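Local coordinates for protein cellulase (glycosyl hydrolase family 5) (Bacteroides ovatus, PDB 3ZMR) that cuts the beta-1,4-glucan backbone of xyloglucan internally, with retention of the beta configuration, releasing xyloglucan oligosaccharides, at residues 25-30 with 55-60; 36-41 with 73-78. All blocks are in the same frame, centred on the assembly; numbering follows the deposited sequence.

Contact 1 (25-30 with 55-60); sequences RQTIQI and KQYVNI
Gln26, Ile28 and Ile30 form hydrogen-bonded pairs with Ile60, Val58 and Gln56, and these three antiparallel pairs supply six backbone bonds. The shortest runs from Ile28 N to Val58 O (2.7 Å). Between them lie the non-hydrogen-bonded pairs Thr27-Asn59 and Gln29-Tyr57, where CA-H groups lean on carbonyl oxygens already holding an N-H, as Tyr57 CA does on Ile28 O (3.3 Å).

The polar contacts gather on the face of Thr27, Gln29, Tyr57 and Asn59. Thr27 OG1 donates to Asn59 OD1 (2.7 Å), reaching it from above the carboxamide plane rather than within it. With chi1 at -59° the hydroxyl sits beside its own backbone N, which leaves CG2 to reach the Tyr57 ring at CD1 (3.7 Å). Gln29 brings NE2 over one face of that ring, 3.7 Å from Tyr57 CZ, with the amide and ring planes only 7° apart. A water ties the same NE2 (2.8 Å) to Lys55 O, while the extended aliphatic chain of Lys55 passes obliquely over the amide, CE coming close to OE1 and NE2 of Gln29.

Branched aliphatic residues fill most of the other face. Ile28 CD1 meets Ile60 CG1 (4.0 Å), and Ile30 CG1 lies against CG2 of Val58 (3.8 Å). The polar residues of this face, Gln26 and Gln56, sit at its ends: NE2 of Gln26 bonds to Glu18 O and NE2 of Gln56 to Tyr57 O.

Such a division is that of an amphipathic strand pair in a beta-sandwich. Beta-branched residues suit both the extended backbone and the buried side, whereas the outer face is fastened by amide, hydroxyl and ring groups that tolerate water; the hydroxyl-amide bond and the packing of NE2 on the ring probably limit how Asn59 and Gln29 can turn.

Contact 2 (36-41 with 73-78); sequences WHISTS and ATVTVS
Ile38 packs against two valines of the facing strand, and its two branches divide the work. CG2, anti to the backbone N because chi1 is -63°, slants against Val75 CG1 at 3.6 Å, while CG1 runs alongside Val77, which points the same way, and meets its CG2 at 4.1 Å. CD1 reaches on to Val58 of the other sheet. Cutting Ile38 back to alanine would remove both branches and is likely to leave a gap between Val75, Val77 and Val58. Thr40 continues the row, lying beside Val75 with methyl CG2 against CG2 of the valine (4.0 Å); its hydroxyl turns instead to the backbone oxygens of Cys45 and Glu42, which suits a residue with one apolar and one polar branch.

On the reverse face the residues are polar: His37, Ser39, Thr76 and Ser78. Ser78 OG approaches His37 CB (3.7 Å), and Ser39 OG comes near Thr76 CB. His37 turns the edge of its ring toward Ser78 O, while NE2 makes a weak hydrogen bond with Glu35.

Along the backbones, His37-Ser78 and Ser39-Thr76 are hydrogen-bonded pairs with two bonds each. Beyond them, Ser41 leaves the strand: its N still donates to Thr74 O, but Thr74 N is met by the serine hydroxyl OG (2.8 Å, 170° at the hydrogen), which takes the place that the serine's own carbonyl oxygen would hold if the pairing continued.

One aliphatic face turned inward and one polar face turned outward mark an antiparallel pair within one sheet of an immunoglobulin-like beta-sandwich, here the BACON domain.

In the fold
From the N terminus the chain passes strand 16-19 and runs through 24-31, crosses to 36-40, visits 45-47 and 51-52 in turn, then forms 55-62 and crosses to 71-78. Contact 1 closes the loop when 55-60 pairs with 25-30; contact 2 closes its own when 73-78 pairs with 36-41. Because the segments alternate, the two loops cross instead of nesting, and each lies in a different sheet of the sandwich. The sheets meet where Trp36 and Ile38 of contact 2 pack on Ile30, Gln56 and Val58 of contact 1. Both belong to the BACON module, well apart from the catalytic TIM barrel, which it may distance from the cell surface.

Contact 1 (25-30 with 55-60)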
ATOM      1  N   ARG A  25     -24.809  -3.597   6.706  1.00 16.00           N
ATOM      2  CA  ARG A  25     -26.041  -4.357   6.811  1.00 13.61           C
ATOM      3  C   ARG A  25     -26.944  -3.787   7.900  1.00 13.25           C
ATOM      4  O   ARG A  25     -26.468  -3.193   8.871  1.00 15.36           O
ATOM      5  CB  ARG A  25     -25.761  -5.845   7.090  1.00 14.27           C
ATOM      6  CG  ARG A  25     -25.468  -6.198   8.546  1.00 24.14           C
ATOM      7  CD  ARG A  25     -24.018  -6.459   8.880  1.00 41.70           C
ATOM      8  NE  ARG A  25     -23.938  -6.915  10.274  1.00 65.08           N
ATOM      9  CZ  ARG A  25     -23.481  -6.228  11.328  1.00181.44           C
ATOM     10  NH1 ARG A  25     -22.984  -5.001  11.196  1.00131.78           N
ATOM     11  NH2 ARG A  25     -23.517  -6.789  12.550  1.00 28.97           N
ATOM     12  N   GLN A  26     -28.245  -4.010   7.740  1.00 13.09           N
ATOM     13  CA  GLN A  26     -29.259  -3.661   8.715  1.00 14.72           C
ATOM     14  C   GLN A  26     -30.232  -4.825   8.824  1.00 13.29           C
ATOM     15  O   GLN A  26     -30.751  -5.325   7.816  1.00 14.65           O
ATOM     16  CB  GLN A  26     -30.026  -2.385   8.351  1.00 13.21           C
ATOM     17  CG  GLN A  26     -29.133  -1.143   8.368  1.00 14.85           C
ATOM     18  CD  GLN A  26     -29.827   0.095   7.857  1.00 15.71           C
ATOM     19  OE1 GLN A  26     -31.049   0.206   7.908  1.00 18.24           O
ATOM     20  NE2 GLN A  26     -29.048   1.035   7.365  1.00 15.76           N
ATOM     21  N   THR A  27     -30.491  -5.220  10.069  1.00 12.17           N
ATOM     22  CA  THR A  27     -31.486  -6.254  10.350  1.00 11.67           C
ATOM     23  C   THR A  27     -32.871  -5.593  10.466  1.00 13.11           C
ATOM     24  O   THR A  27     -33.080  -4.619  11.234  1.00 14.51           O
ATOM     25  CB  THR A  27     -31.165  -7.013  11.642  1.00 12.03           C
ATOM     26  OG1 THR A  27     -29.889  -7.624  11.531  1.00 13.57           O
ATOM     27  CG2 THR A  27     -32.197  -8.089  11.938  1.00 13.86           C
ATOM     28  N   ILE A  28     -33.813  -6.110   9.687  1.00 12.96           N
ATOM     29  CA  ILE A  28     -35.209  -5.714   9.770  1.00 13.76           C
ATOM     30  C   ILE A  28     -36.043  -6.923  10.208  1.00 13.05           C
ATOM     31  O   ILE A  28     -35.538  -8.044  10.295  1.00 13.69           O
ATOM     32  CB  ILE A  28     -35.722  -5.097   8.444  1.00 14.34           C
ATOM     33  CG1 ILE A  28     -35.877  -6.154   7.330  1.00 14.78           C
ATOM     34  CG2 ILE A  28     -34.803  -3.939   8.055  1.00 14.39           C
ATOM     35  CD1 ILE A  28     -36.538  -5.606   6.075  1.00 18.35           C
ATOM     36  N   GLN A  29     -37.321  -6.683  10.482  1.00 13.13           N
ATOM     37  CA  GLN A  29     -38.237  -7.756  10.847  1.00 13.94           C
ATOM     38  C   GLN A  29     -39.428  -7.787   9.902  1.00 13.83           C
ATOM     39  O   GLN A  29     -40.070  -6.777   9.655  1.00 17.39           O
ATOM     40  CB  GLN A  29     -38.680  -7.642  12.314  1.00 15.94           C
ATOM     41  CG  GLN A  29     -39.400  -8.875  12.855  1.00 16.93           C
ATOM     42  CD  GLN A  29     -39.723  -8.767  14.332  1.00 22.05           C
ATOM     43  OE1 GLN A  29     -40.337  -7.793  14.778  1.00 23.46           O
ATOM     44  NE2 GLN A  29     -39.334  -9.767  15.099  1.00 20.64           N
ATOM     45  N   ILE A  30     -39.711  -8.979   9.406  1.00 14.62           N
ATOM     46  CA  ILE A  30     -40.881  -9.275   8.582  1.00 14.72           C
ATOM     47  C   ILE A  30     -41.879 -10.071   9.445  1.00 16.04           C
ATOM     48  O   ILE A  30     -41.537 -11.099   9.996  1.00 19.03           O
ATOM     49  CB  ILE A  30     -40.502 -10.134   7.352  1.00 18.14           C
ATOM     50  CG1 ILE A  30     -39.366  -9.489   6.542  1.00 21.45           C
ATOM     51  CG2 ILE A  30     -41.736 -10.425   6.495  1.00 20.00           C
ATOM     52  CD1 ILE A  30     -39.567  -8.023   6.190  1.00 24.06           C
ATOM     53  N   LYS A  55     -42.514 -14.776  11.526  1.00 15.91           N
ATOM     54  CA  LYS A  55     -41.956 -13.530  12.008  1.00 15.80           C
ATOM     55  C   LYS A  55     -40.437 -13.698  12.114  1.00 15.16           C
ATOM     56  O   LYS A  55     -39.924 -14.363  13.019  1.00 21.44           O
ATOM     57  CB  LYS A  55     -42.577 -13.162  13.347  1.00 15.48           C
ATOM     58  CG  LYS A  55     -42.271 -11.771  13.844  1.00 17.65           C
ATOM     59  CD  LYS A  55     -43.114 -11.484  15.089  1.00 25.63           C
ATOM     60  CE  LYS A  55     -42.919 -10.067  15.577  1.00 35.60           C
ATOM     61  NZ  LYS A  55     -43.887  -9.788  16.672  1.00 48.88           N
ATOM     62  N   GLN A  56     -39.742 -13.090  11.159  1.00 12.72           N
ATOM     63  CA  GLN A  56     -38.323 -13.356  10.873  1.00 10.63           C
ATOM     64  C   GLN A  56     -37.460 -12.122  10.868  1.00 10.61           C
ATOM     65  O   GLN A  56     -37.834 -11.096  10.294  1.00 13.61           O
ATOM     66  CB  GLN A  56     -38.228 -13.980   9.476  1.00 13.05           C
ATOM     67  CG  GLN A  56     -36.845 -14.412   9.016  1.00 13.54           C
ATOM     68  CD  GLN A  56     -36.309 -15.541   9.867  1.00 12.72           C
ATOM     69  OE1 GLN A  56     -36.996 -16.531  10.086  1.00 14.30           O
ATOM     70  NE2 GLN A  56     -35.088 -15.395  10.348  1.00 12.71           N
ATOM     71  N   TYR A  57     -36.266 -12.239  11.461  1.00 11.93           N
ATOM     72  CA  TYR A  57     -35.224 -11.230  11.266  1.00 10.32           C
ATOM     73  C   TYR A  57     -34.510 -11.451   9.942  1.00 11.88           C
ATOM     74  O   TYR A  57     -33.917 -12.531   9.701  1.00 11.90           O
ATOM     75  CB  TYR A  57     -34.227 -11.196  12.419  1.00 11.80           C
ATOM     76  CG  TYR A  57     -34.784 -10.563  13.671  1.00 10.98           C
ATOM     77  CD1 TYR A  57     -35.303  -9.254  13.665  1.00 15.45           C
ATOM     78  CD2 TYR A  57     -34.774 -11.256  14.872  1.00 13.68           C
ATOM     79  CE1 TYR A  57     -35.784  -8.686  14.818  1.00 14.27           C
ATOM     80  CE2 TYR A  57     -35.249 -10.674  16.027  1.00 19.65           C
ATOM     81  CZ  TYR A  57     -35.780  -9.387  15.979  1.00 16.50           C
ATOM     82  OH  TYR A  57     -36.272  -8.792  17.139  1.00 17.63           O
ATOM     83  N   VAL A  58     -34.578 -10.430   9.079  1.00 14.01           N
ATOM     84  CA  VAL A  58     -34.030 -10.479   7.737  1.00 13.65           C
ATOM     85  C   VAL A  58     -33.007  -9.353   7.600  1.00 12.62           C
ATOM     86  O   VAL A  58     -33.252  -8.225   8.036  1.00 12.65           O
ATOM     87  CB  VAL A  58     -35.134 -10.286   6.658  1.00 13.87           C
ATOM     88  CG1 VAL A  58     -34.562 -10.207   5.233  1.00 26.75           C
ATOM     89  CG2 VAL A  58     -36.135 -11.435   6.753  1.00 19.94           C
ATOM     90  N   ASN A  59     -31.860  -9.675   7.014  1.00 12.36           N
ATOM     91  CA  ASN A  59     -30.830  -8.678   6.768  1.00 11.68           C
ATOM     92  C   ASN A  59     -30.916  -8.076   5.389  1.00 11.94           C
ATOM     93  O   ASN A  59     -31.122  -8.774   4.398  1.00 14.32           O
ATOM     94  CB  ASN A  59     -29.441  -9.240   7.006  1.00 13.04           C
ATOM     95  CG  ASN A  59     -29.009  -9.141   8.445  1.00 12.54           C
ATOM     96  OD1 ASN A  59     -29.800  -9.256   9.382  1.00 13.18           O
ATOM     97  ND2 ASN A  59     -27.728  -8.942   8.623  1.00 14.28           N
ATOM     98  N   ILE A  60     -30.818  -6.758   5.352  1.00 13.38           N
ATOM     99  CA  ILE A  60     -30.652  -6.033   4.093  1.00 13.69           C
ATOM    100  C   ILE A  60     -29.207  -5.517   4.074  1.00 12.39           C
ATOM    101  O   ILE A  60     -28.791  -4.803   4.992  1.00 13.60           O
ATOM    102  CB  ILE A  60     -31.663  -4.869   3.949  1.00 13.13           C
ATOM    103  CG1 ILE A  60     -33.111  -5.393   4.065  1.00 15.21           C
ATOM    104  CG2 ILE A  60     -31.449  -4.143   2.623  1.00 14.96           C
ATOM    105  CD1 ILE A  60     -33.515  -6.466   3.057  1.00 17.13           C
TER
HETATM  106  O   HOH W   1     -38.111 -12.098  14.187  1.00 16.83           O

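Contact 2 (36-41 with 73-78)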
ATOM      1  N   TRP A  36     -43.861 -16.357   2.666  1.00 16.15           N
ATOM      2  CA  TRP A  36     -43.674 -15.081   1.985  1.00 21.21           C
ATOM      3  C   TRP A  36     -42.353 -15.078   1.246  1.00 15.99           C
ATOM      4  O   TRP A  36     -41.526 -15.988   1.393  1.00 16.65           O
ATOM      5  CB  TRP A  36     -43.805 -13.903   2.952  1.00 17.99           C
ATOM      6  CG  TRP A  36     -43.017 -14.055   4.262  1.00 18.99           C
ATOM      7  CD1 TRP A  36     -43.537 -14.419   5.476  1.00 20.51           C
ATOM      8  CD2 TRP A  36     -41.613 -13.840   4.494  1.00 16.80           C
ATOM      9  NE1 TRP A  36     -42.578 -14.446   6.430  1.00 19.09           N
ATOM     10  CE2 TRP A  36     -41.385 -14.091   5.875  1.00 15.89           C
ATOM     11  CE3 TRP A  36     -40.531 -13.453   3.689  1.00 17.63           C
ATOM     12  CZ2 TRP A  36     -40.122 -13.980   6.458  1.00 18.69           C
ATOM     13  CZ3 TRP A  36     -39.265 -13.368   4.272  1.00 22.62           C
ATOM     14  CH2 TRP A  36     -39.078 -13.622   5.648  1.00 24.06           C
ATOM     15  N   HIS A  37     -42.169 -14.057   0.427  1.00 17.36           N
ATOM     16  CA  HIS A  37     -41.038 -13.964  -0.482  1.00 16.65           C
ATOM     17  C   HIS A  37     -40.458 -12.550  -0.495  1.00 17.86           C
ATOM     18  O   HIS A  37     -41.162 -11.576  -0.264  1.00 20.47           O
ATOM     19  CB  HIS A  37     -41.466 -14.319  -1.898  1.00 17.94           C
ATOM     20  CG  HIS A  37     -42.021 -15.704  -2.038  1.00 25.09           C
ATOM     21  ND1 HIS A  37     -41.249 -16.772  -2.431  1.00 24.20           N
ATOM     22  CD2 HIS A  37     -43.277 -16.191  -1.860  1.00 26.95           C
ATOM     23  CE1 HIS A  37     -42.007 -17.857  -2.493  1.00 26.94           C
ATOM     24  NE2 HIS A  37     -43.238 -17.530  -2.148  1.00 29.23           N
ATOM     25  N   ILE A  38     -39.157 -12.476  -0.730  1.00 14.60           N
ATOM     26  CA  ILE A  38     -38.437 -11.209  -0.900  1.00 15.75           C
ATOM     27  C   ILE A  38     -37.541 -11.199  -2.150  1.00 17.79           C
ATOM     28  O   ILE A  38     -36.820 -12.134  -2.415  1.00 19.13           O
ATOM     29  CB  ILE A  38     -37.551 -10.919   0.328  1.00 16.53           C
ATOM     30  CG1 ILE A  38     -38.429 -10.756   1.570  1.00 17.50           C
ATOM     31  CG2 ILE A  38     -36.721  -9.639   0.104  1.00 23.44           C
ATOM     32  CD1 ILE A  38     -37.635 -10.527   2.852  1.00 19.67           C
ATOM     33  N   SER A  39     -37.615 -10.098  -2.893  1.00 18.88           N
ATOM     34  CA  SER A  39     -36.687  -9.788  -3.966  1.00 18.16           C
ATOM     35  C   SER A  39     -36.235  -8.329  -3.780  1.00 14.71           C
ATOM     36  O   SER A  39     -36.816  -7.572  -2.974  1.00 16.43           O
ATOM     37  CB  SER A  39     -37.320  -9.999  -5.347  1.00 24.61           C
ATOM     38  OG  SER A  39     -38.344  -9.065  -5.595  1.00 27.74           O
ATOM     39  N   THR A  40     -35.175  -7.969  -4.488  1.00 17.91           N
ATOM     40  CA  THR A  40     -34.708  -6.581  -4.564  1.00 16.85           C
ATOM     41  C   THR A  40     -34.524  -6.151  -6.031  1.00 20.86           C
ATOM     42  O   THR A  40     -34.352  -6.978  -6.939  1.00 19.99           O
ATOM     43  CB  THR A  40     -33.368  -6.328  -3.816  1.00 18.62           C
ATOM     44  OG1 THR A  40     -32.261  -6.653  -4.662  1.00 24.15           O
ATOM     45  CG2 THR A  40     -33.282  -7.118  -2.517  1.00 20.81           C
ATOM     46  N   SER A  41     -34.518  -4.837  -6.235  1.00 19.18           N
ATOM     47  CA  SER A  41     -34.510  -4.260  -7.580  1.00 21.46           C
ATOM     48  C   SER A  41     -33.102  -4.017  -8.144  1.00 23.54           C
ATOM     49  O   SER A  41     -32.971  -3.644  -9.307  1.00 26.39           O
ATOM     50  CB  SER A  41     -35.302  -2.949  -7.577  1.00 23.51           C
ATOM     51  OG  SER A  41     -34.586  -1.937  -6.889  1.00 21.55           O
ATOM     52  N   ALA A  73     -32.756   1.737  -4.439  1.00 17.68           N
ATOM     53  CA  ALA A  73     -33.306   0.433  -4.771  1.00 18.65           C
ATOM     54  C   ALA A  73     -34.608   0.230  -4.003  1.00 15.45           C
ATOM     55  O   ALA A  73     -34.997   1.030  -3.119  1.00 16.69           O
ATOM     56  CB  ALA A  73     -32.325  -0.655  -4.404  1.00 23.28           C
ATOM     57  N   THR A  74     -35.306  -0.835  -4.377  1.00 20.90           N
ATOM     58  CA  THR A  74     -36.434  -1.300  -3.565  1.00 16.95           C
ATOM     59  C   THR A  74     -36.219  -2.747  -3.142  1.00 15.33           C
ATOM     60  O   THR A  74     -35.455  -3.498  -3.766  1.00 17.04           O
ATOM     61  CB  THR A  74     -37.788  -1.181  -4.293  1.00 20.39           C
ATOM     62  OG1 THR A  74     -37.753  -1.975  -5.483  1.00 20.07           O
ATOM     63  CG2 THR A  74     -38.085   0.255  -4.640  1.00 21.47           C
ATOM     64  N   VAL A  75     -36.883  -3.094  -2.050  1.00 15.63           N
ATOM     65  CA  VAL A  75     -36.994  -4.464  -1.556  1.00 17.68           C
ATOM     66  C   VAL A  75     -38.492  -4.760  -1.476  1.00 15.48           C
ATOM     67  O   VAL A  75     -39.254  -4.047  -0.797  1.00 16.60           O
ATOM     68  CB  VAL A  75     -36.342  -4.609  -0.159  1.00 15.90           C
ATOM     69  CG1 VAL A  75     -36.518  -6.024   0.377  1.00 21.40           C
ATOM     70  CG2 VAL A  75     -34.850  -4.258  -0.223  1.00 19.30           C
ATOM     71  N   THR A  76     -38.902  -5.811  -2.179  1.00 16.01           N
ATOM     72  CA  THR A  76     -40.310  -6.175  -2.281  1.00 17.41           C
ATOM     73  C   THR A  76     -40.592  -7.438  -1.511  1.00 16.13           C
ATOM     74  O   THR A  76     -40.005  -8.495  -1.786  1.00 16.43           O
ATOM     75  CB  THR A  76     -40.690  -6.363  -3.754  1.00 18.53           C
ATOM     76  OG1 THR A  76     -40.555  -5.103  -4.407  1.00 22.10           O
ATOM     77  CG2 THR A  76     -42.150  -6.850  -3.925  1.00 22.29           C
ATOM     78  N   VAL A  77     -41.465  -7.297  -0.523  1.00 16.03           N
ATOM     79  CA  VAL A  77     -41.940  -8.437   0.280  1.00 15.88           C
ATOM     80  C   VAL A  77     -43.344  -8.810  -0.201  1.00 17.82           C
ATOM     81  O   VAL A  77     -44.225  -7.959  -0.286  1.00 18.86           O
ATOM     82  CB  VAL A  77     -41.978  -8.098   1.781  1.00 18.62           C
ATOM     83  CG1 VAL A  77     -42.191  -9.356   2.596  1.00 20.34           C
ATOM     84  CG2 VAL A  77     -40.688  -7.367   2.208  1.00 20.66           C
ATOM     85  N   SER A  78     -43.556 -10.094  -0.494  1.00 17.88           N
ATOM     86  CA  SER A  78     -44.831 -10.521  -1.051  1.00 23.53           C
ATOM     87  C   SER A  78     -45.339 -11.817  -0.442  1.00 25.83           C
ATOM     88  O   SER A  78     -44.568 -12.624   0.069  1.00 21.60           O
ATOM     89  CB  SER A  78     -44.706 -10.664  -2.563  1.00 31.75           C
ATOM     90  OG  SER A  78     -43.757 -11.636  -2.913  1.00 26.86           O
TER